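Local coordinates for glycosyl hydrolases family 31 family protein (Aspergillus niger, PDB 6DRU) that cleaves alpha-linked xylose from the non-reducing terminal glucose of xyloglucan oligosaccharides, as an alpha-xylosidase of glycoside hydrolase family 31, at residues 353-365 with 400-412. Numbering follows the deposited sequence.
Sequences TTDSWNGSYIRNY and GALGEAYENNGQS. With BGC (beta-D-glucopyranose), chain F; NAG (2-acetamido-2-deoxy-beta-D-glucopyranose), chain D; GAL (beta-D-galactopyranose), chain B.
In the beta-hairpin formed by strands 355-357 and 360-364, Asp-355 shows how one buried carboxylate can tie an irregular loop to a sheet, here the loop 400-412 that follows strand 391-394 of the TIM barrel. With CG anti to the backbone N (chi1 -151°), the acid reaches into that loop. Asp-355 OD2 accepts the N-H of Leu-402 at 2.6 Å through its anti lone pair. Asp-355 OD1 receives Asn-409 N on the syn side at 3.1 Å, nearly straight at 167°, and Ser-356 N on the anti side, both from the same face of the carboxylate and tilted out of its plane. Next door, Glu-407 OE2 lies 2.7 Å from Thr-354 O. A type I' turn from Trp-357 to Ser-360 closes the hairpin, which bears a classic beta bulge where Thr-354 and Asp-355 both face Ile-362; at its tip Asn-358 is N-glycosylated. Ser-356 OG donates to Asn-409 O at 2.8 Å, in the carbonyl plane and on a lone pair. The CD2 branch of Leu-402 touches both Trp-357 CB and Ile-362 CD1, the latter 3.8 Å away, while CD1 turns to Asn-364 OD1. The indole of Trp-357 runs alongside the Asn-409 amide, and its CE3 comes within 3.7 Å of Gly-410 CA. Trp-357 and Asn-409 also meet a bound glucose: Trp-357 CH2 touches its C6, and Asn-409 ND2 donates to its O4 (3.1 Å), which itself donates to Glu-404 OE2. Asn-408 OD1 lies at the edge of the Tyr-361 ring, and Arg-363 of a second subunit hydrogen-bonds both that oxygen and Tyr-361 OH.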
loop_
_atom_site.group_PDB
_atom_site.type_symbol
_atom_site.label_atom_id
_atom_site.label_comp_id
_atom_site.label_asym_id
_atom_site.label_seq_id
_atom_site.Cartn_x
_atom_site.Cartn_y
_atom_site.Cartn_z
ATOM N N THR A 353 19.683 -6.368 4.658
ATOM C CA THR A 353 20.328 -5.891 5.874
ATOM C C THR A 353 19.368 -5.034 6.688
ATOM O O THR A 353 18.593 -4.245 6.140
ATOM C CB THR A 353 21.582 -5.087 5.529
ATOM O OG1 THR A 353 21.280 -4.146 4.490
ATOM C CG2 THR A 353 22.695 -6.013 5.064
ATOM N N THR A 354 19.429 -5.189 8.009
ATOM C CA THR A 354 18.506 -4.512 8.912
ATOM C C THR A 354 19.129 -3.334 9.647
ATOM O O THR A 354 18.404 -2.418 10.048
ATOM C CB THR A 354 17.949 -5.505 9.936
ATOM O OG1 THR A 354 19.033 -6.178 10.591
ATOM C CG2 THR A 354 17.071 -6.538 9.246
ATOM N N ASP A 355 20.449 -3.332 9.838
ATOM C CA ASP A 355 21.135 -2.220 10.486
ATOM C C ASP A 355 22.635 -2.329 10.239
ATOM O O ASP A 355 23.068 -3.053 9.337
ATOM C CB ASP A 355 20.838 -2.196 11.991
ATOM C CG ASP A 355 20.891 -0.794 12.581
ATOM O OD1 ASP A 355 21.636 0.056 12.046
ATOM O OD2 ASP A 355 20.193 -0.545 13.588
ATOM N N SER A 356 23.435 -1.621 11.035
ATOM C CA SER A 356 24.885 -1.690 10.932
ATOM C C SER A 356 25.491 -1.602 12.325
ATOM O O SER A 356 24.880 -1.082 13.261
ATOM C CB SER A 356 25.454 -0.576 10.043
ATOM O OG SER A 356 25.213 0.701 10.605
ATOM N N TRP A 357 26.710 -2.118 12.442
ATOM C CA TRP A 357 27.494 -2.064 13.668
ATOM C C TRP A 357 28.884 -2.598 13.362
ATOM O O TRP A 357 29.042 -3.486 12.520
ATOM C CB TRP A 357 26.851 -2.874 14.802
ATOM C CG TRP A 357 27.644 -2.820 16.068
ATOM C CD1 TRP A 357 28.396 -3.820 16.610
ATOM C CD2 TRP A 357 27.791 -1.691 16.939
ATOM N NE1 TRP A 357 28.990 -3.391 17.772
ATOM C CE2 TRP A 357 28.634 -2.086 17.995
ATOM C CE3 TRP A 357 27.284 -0.388 16.932
ATOM C CZ2 TRP A 357 28.983 -1.225 19.033
ATOM C CZ3 TRP A 357 27.631 0.465 17.963
ATOM C CH2 TRP A 357 28.472 0.044 18.999
ATOM N N ASN A 358 29.885 -2.040 14.047
ATOM C CA ASN A 358 31.269 -2.495 13.919
ATOM C C ASN A 358 31.766 -2.348 12.481
ATOM O O ASN A 358 32.559 -3.157 11.993
ATOM C CB ASN A 358 31.412 -3.939 14.420
ATOM C CG ASN A 358 32.855 -4.375 14.574
ATOM O OD1 ASN A 358 33.327 -5.249 13.847
ATOM N ND2 ASN A 358 33.563 -3.773 15.524
ATOM N N GLY A 359 31.292 -1.314 11.790
ATOM C CA GLY A 359 31.708 -1.053 10.427
ATOM C C GLY A 359 31.139 -1.986 9.385
ATOM O O GLY A 359 31.582 -1.947 8.232
ATOM N N SER A 360 30.169 -2.822 9.747
ATOM C CA SER A 360 29.562 -3.773 8.829
ATOM C C SER A 360 28.048 -3.686 8.933
ATOM O O SER A 360 27.502 -3.470 10.019
ATOM C CB SER A 360 30.024 -5.205 9.128
ATOM O OG SER A 360 31.438 -5.283 9.175
ATOM N N TYR A 361 27.373 -3.855 7.799
ATOM C CA TYR A 361 25.922 -3.947 7.800
ATOM C C TYR A 361 25.501 -5.376 8.117
ATOM O O TYR A 361 26.102 -6.337 7.628
ATOM C CB TYR A 361 25.359 -3.490 6.454
ATOM C CG TYR A 361 25.535 -2.006 6.221
ATOM C CD1 TYR A 361 26.672 -1.511 5.596
ATOM C CD2 TYR A 361 24.573 -1.098 6.648
ATOM C CE1 TYR A 361 26.840 -0.152 5.390
ATOM C CE2 TYR A 361 24.734 0.262 6.449
ATOM C CZ TYR A 361 25.868 0.728 5.819
ATOM O OH TYR A 361 26.031 2.079 5.617
ATOM N N ILE A 362 24.468 -5.513 8.948
ATOM C CA ILE A 362 24.154 -6.775 9.602
ATOM C C ILE A 362 22.683 -7.123 9.397
ATOM O O ILE A 362 21.893 -6.333 8.876
ATOM C CB ILE A 362 24.489 -6.736 11.106
ATOM C CG1 ILE A 362 23.907 -5.475 11.751
ATOM C CG2 ILE A 362 25.991 -6.783 11.312
ATOM C CD1 ILE A 362 22.506 -5.640 12.322
ATOM N N ARG A 363 22.330 -8.335 9.828
ATOM C CA ARG A 363 20.956 -8.818 9.858
ATOM C C ARG A 363 20.690 -9.427 11.226
ATOM O O ARG A 363 21.508 -10.204 11.729
ATOM C CB ARG A 363 20.705 -9.864 8.764
ATOM C CG ARG A 363 21.133 -9.442 7.370
ATOM C CD ARG A 363 21.597 -10.641 6.553
ATOM N NE ARG A 363 22.187 -10.236 5.281
ATOM C CZ ARG A 363 21.524 -10.187 4.130
ATOM N NH1 ARG A 363 20.242 -10.526 4.082
ATOM N NH2 ARG A 363 22.145 -9.801 3.024
ATOM N N ASN A 364 19.556 -9.078 11.826
ATOM C CA ASN A 364 19.172 -9.663 13.103
ATOM C C ASN A 364 18.625 -11.068 12.898
ATOM O O ASN A 364 17.873 -11.326 11.954
ATOM C CB ASN A 364 18.124 -8.800 13.803
ATOM C CG ASN A 364 18.738 -7.744 14.697
ATOM O OD1 ASN A 364 19.892 -7.354 14.519
ATOM N ND2 ASN A 364 17.967 -7.275 15.672
ATOM N N TYR A 365 19.006 -11.980 13.789
ATOM C CA TYR A 365 18.433 -13.314 13.747
ATOM C C TYR A 365 16.954 -13.250 14.124
ATOM O O TYR A 365 16.496 -12.321 14.795
ATOM C CB TYR A 365 19.197 -14.264 14.675
ATOM C CG TYR A 365 18.587 -14.450 16.048
ATOM C CD1 TYR A 365 18.106 -15.691 16.444
ATOM C CD2 TYR A 365 18.484 -13.389 16.944
ATOM C CE1 TYR A 365 17.544 -15.879 17.692
ATOM C CE2 TYR A 365 17.917 -13.566 18.196
ATOM C CZ TYR A 365 17.451 -14.815 18.563
ATOM O OH TYR A 365 16.889 -15.006 19.805
ATOM N N GLY A 400 13.657 -4.907 15.068
ATOM C CA GLY A 400 13.714 -4.039 13.908
ATOM C C GLY A 400 15.129 -3.599 13.590
ATOM O O GLY A 400 15.886 -4.337 12.955
ATOM N N ALA A 401 15.493 -2.397 14.025
ATOM C CA ALA A 401 16.869 -1.928 13.920
ATOM C C ALA A 401 17.704 -2.590 15.017
ATOM O O ALA A 401 17.249 -3.502 15.713
ATOM C CB ALA A 401 16.919 -0.404 13.991
ATOM N N LEU A 402 18.939 -2.132 15.195
ATOM C CA LEU A 402 19.836 -2.729 16.182
ATOM C C LEU A 402 19.842 -1.891 17.461
ATOM O O LEU A 402 20.827 -1.250 17.828
ATOM C CB LEU A 402 21.239 -2.886 15.598
ATOM C CG LEU A 402 22.208 -3.753 16.405
ATOM C CD1 LEU A 402 21.537 -5.040 16.863
ATOM C CD2 LEU A 402 23.456 -4.058 15.592
ATOM N N GLY A 403 18.689 -1.888 18.133
ATOM C CA GLY A 403 18.596 -1.406 19.494
ATOM C C GLY A 403 18.346 0.078 19.669
ATOM O O GLY A 403 18.082 0.511 20.799
ATOM N N GLU A 404 18.423 0.874 18.607
ATOM C CA GLU A 404 18.264 2.315 18.712
ATOM C C GLU A 404 17.091 2.791 17.867
ATOM O O GLU A 404 16.583 2.072 17.000
ATOM C CB GLU A 404 19.542 3.049 18.287
ATOM C CG GLU A 404 20.793 2.590 19.014
ATOM C CD GLU A 404 20.873 3.119 20.432
ATOM O OE1 GLU A 404 20.042 3.978 20.798
ATOM O OE2 GLU A 404 21.764 2.672 21.183
ATOM N N ALA A 405 16.663 4.023 18.133
ATOM C CA ALA A 405 15.583 4.659 17.393
ATOM C C ALA A 405 16.057 5.291 16.092
ATOM O O ALA A 405 15.286 6.007 15.446
ATOM C CB ALA A 405 14.896 5.712 18.264
ATOM N N TYR A 406 17.309 5.056 15.713
ATOM C CA TYR A 406 17.863 5.539 14.460
ATOM C C TYR A 406 18.560 4.392 13.746
ATOM O O TYR A 406 19.024 3.437 14.376
ATOM C CB TYR A 406 18.847 6.695 14.690
ATOM C CG TYR A 406 19.815 6.457 15.830
ATOM C CD1 TYR A 406 20.993 5.748 15.633
ATOM C CD2 TYR A 406 19.550 6.943 17.105
ATOM C CE1 TYR A 406 21.878 5.529 16.675
ATOM C CE2 TYR A 406 20.428 6.729 18.151
ATOM C CZ TYR A 406 21.590 6.022 17.930
ATOM O OH TYR A 406 22.466 5.809 18.969
ATOM N N GLU A 407 18.622 4.489 12.424
ATOM C CA GLU A 407 19.310 3.488 11.626
ATOM C C GLU A 407 20.788 3.840 11.486
ATOM O O GLU A 407 21.240 4.917 11.883
ATOM C CB GLU A 407 18.655 3.356 10.249
ATOM C CG GLU A 407 17.553 2.312 10.182
ATOM C CD GLU A 407 18.085 0.892 10.259
ATOM O OE1 GLU A 407 19.317 0.703 10.155
ATOM O OE2 GLU A 407 17.271 -0.040 10.425
ATOM N N ASN A 408 21.547 2.895 10.925
ATOM C CA ASN A 408 22.979 3.068 10.671
ATOM C C ASN A 408 23.748 3.234 11.981
ATOM O O ASN A 408 24.567 4.141 12.142
ATOM C CB ASN A 408 23.238 4.236 9.716
ATOM C CG ASN A 408 22.494 4.088 8.403
ATOM O OD1 ASN A 408 22.811 3.217 7.590
ATOM N ND2 ASN A 408 21.492 4.935 8.190
ATOM N N ASN A 409 23.461 2.344 12.928
ATOM C CA ASN A 409 24.127 2.375 14.220
ATOM C C ASN A 409 25.634 2.207 14.051
ATOM O O ASN A 409 26.112 1.582 13.100
ATOM C CB ASN A 409 23.567 1.279 15.127
ATOM C CG ASN A 409 23.952 1.468 16.580
ATOM O OD1 ASN A 409 24.508 2.499 16.957
ATOM N ND2 ASN A 409 23.654 0.471 17.407
ATOM N N GLY A 410 26.386 2.777 14.988
ATOM C CA GLY A 410 27.830 2.716 14.946
ATOM C C GLY A 410 28.493 3.733 14.047
ATOM O O GLY A 410 29.719 3.887 14.115
ATOM N N GLN A 411 27.736 4.432 13.208
ATOM C CA GLN A 411 28.299 5.431 12.316
ATOM C C GLN A 411 28.261 6.797 13.001
ATOM O O GLN A 411 27.925 6.910 14.184
ATOM C CB GLN A 411 27.557 5.411 10.979
ATOM C CG GLN A 411 27.691 4.082 10.234
ATOM C CD GLN A 411 27.041 4.095 8.863
ATOM O OE1 GLN A 411 26.157 3.287 8.577
ATOM N NE2 GLN A 411 27.480 5.010 8.007
ATOM N N SER A 412 28.620 7.849 12.270
ATOM C CA SER A 412 28.669 9.184 12.851
ATOM C C SER A 412 27.286 9.620 13.319
ATOM O O SER A 412 26.258 9.152 12.820
ATOM C CB SER A 412 29.219 10.192 11.842
ATOM O OG SER A 412 28.295 10.431 10.796
HETATM C C2 BGC F . 25.748 4.399 20.281
HETATM C C3 BGC F . 24.566 3.506 20.126
HETATM C C4 BGC F . 24.980 2.046 20.383
HETATM C C5 BGC F . 25.715 1.936 21.690
HETATM C C6 BGC F . 26.232 0.515 21.869
HETATM C C1 BGC F . 26.328 4.167 21.652
HETATM O O2 BGC F . 25.360 5.783 20.136
HETATM O O3 BGC F . 24.064 3.638 18.846
HETATM O O4 BGC F . 23.833 1.227 20.433
HETATM O O5 BGC F . 26.815 2.824 21.708
HETATM O O6 BGC F . 27.245 0.500 22.852
HETATM C C1 NAG D . 34.850 -4.477 15.641
HETATM C C2 NAG D . 36.096 -3.614 15.609
HETATM C C3 NAG D . 37.359 -4.327 15.941
HETATM C C4 NAG D . 37.184 -5.328 17.062
HETATM C C5 NAG D . 35.972 -6.190 16.802
HETATM C C6 NAG D . 35.803 -7.192 17.922
HETATM C C7 NAG D . 35.651 -1.799 13.993
HETATM C C8 NAG D . 35.784 -1.241 12.592
HETATM N N2 NAG D . 36.210 -3.066 14.302
HETATM O O3 NAG D . 38.351 -3.380 16.268
HETATM O O4 NAG D . 38.329 -6.142 17.137
HETATM O O5 NAG D . 34.850 -5.349 16.742
HETATM O O6 NAG D . 34.435 -7.480 18.098
HETATM O O7 NAG D . 35.070 -1.163 14.849
HETATM C C1 GAL B . 30.823 9.357 18.683
HETATM C C2 GAL B . 32.175 9.464 18.014
HETATM C C3 GAL B . 32.319 9.021 16.703
HETATM C C4 GAL B . 31.552 7.729 16.501
HETATM C C5 GAL B . 30.189 7.767 17.161
HETATM C C6 GAL B . 29.522 6.419 16.988
HETATM O O2 GAL B . 32.695 10.764 18.181
HETATM O O3 GAL B . 33.685 9.023 16.361
HETATM O O4 GAL B . 32.291 6.651 17.025
HETATM O O5 GAL B . 30.331 8.046 18.534
HETATM O O6 GAL B . 28.294 6.399 17.684
HETATM O O HOH W 1 18.691 -5.122 13.122
HETATM O O HOH W 2 17.489 -5.241 17.821
HETATM O O HOH W 3 15.080 -7.392 14.893
#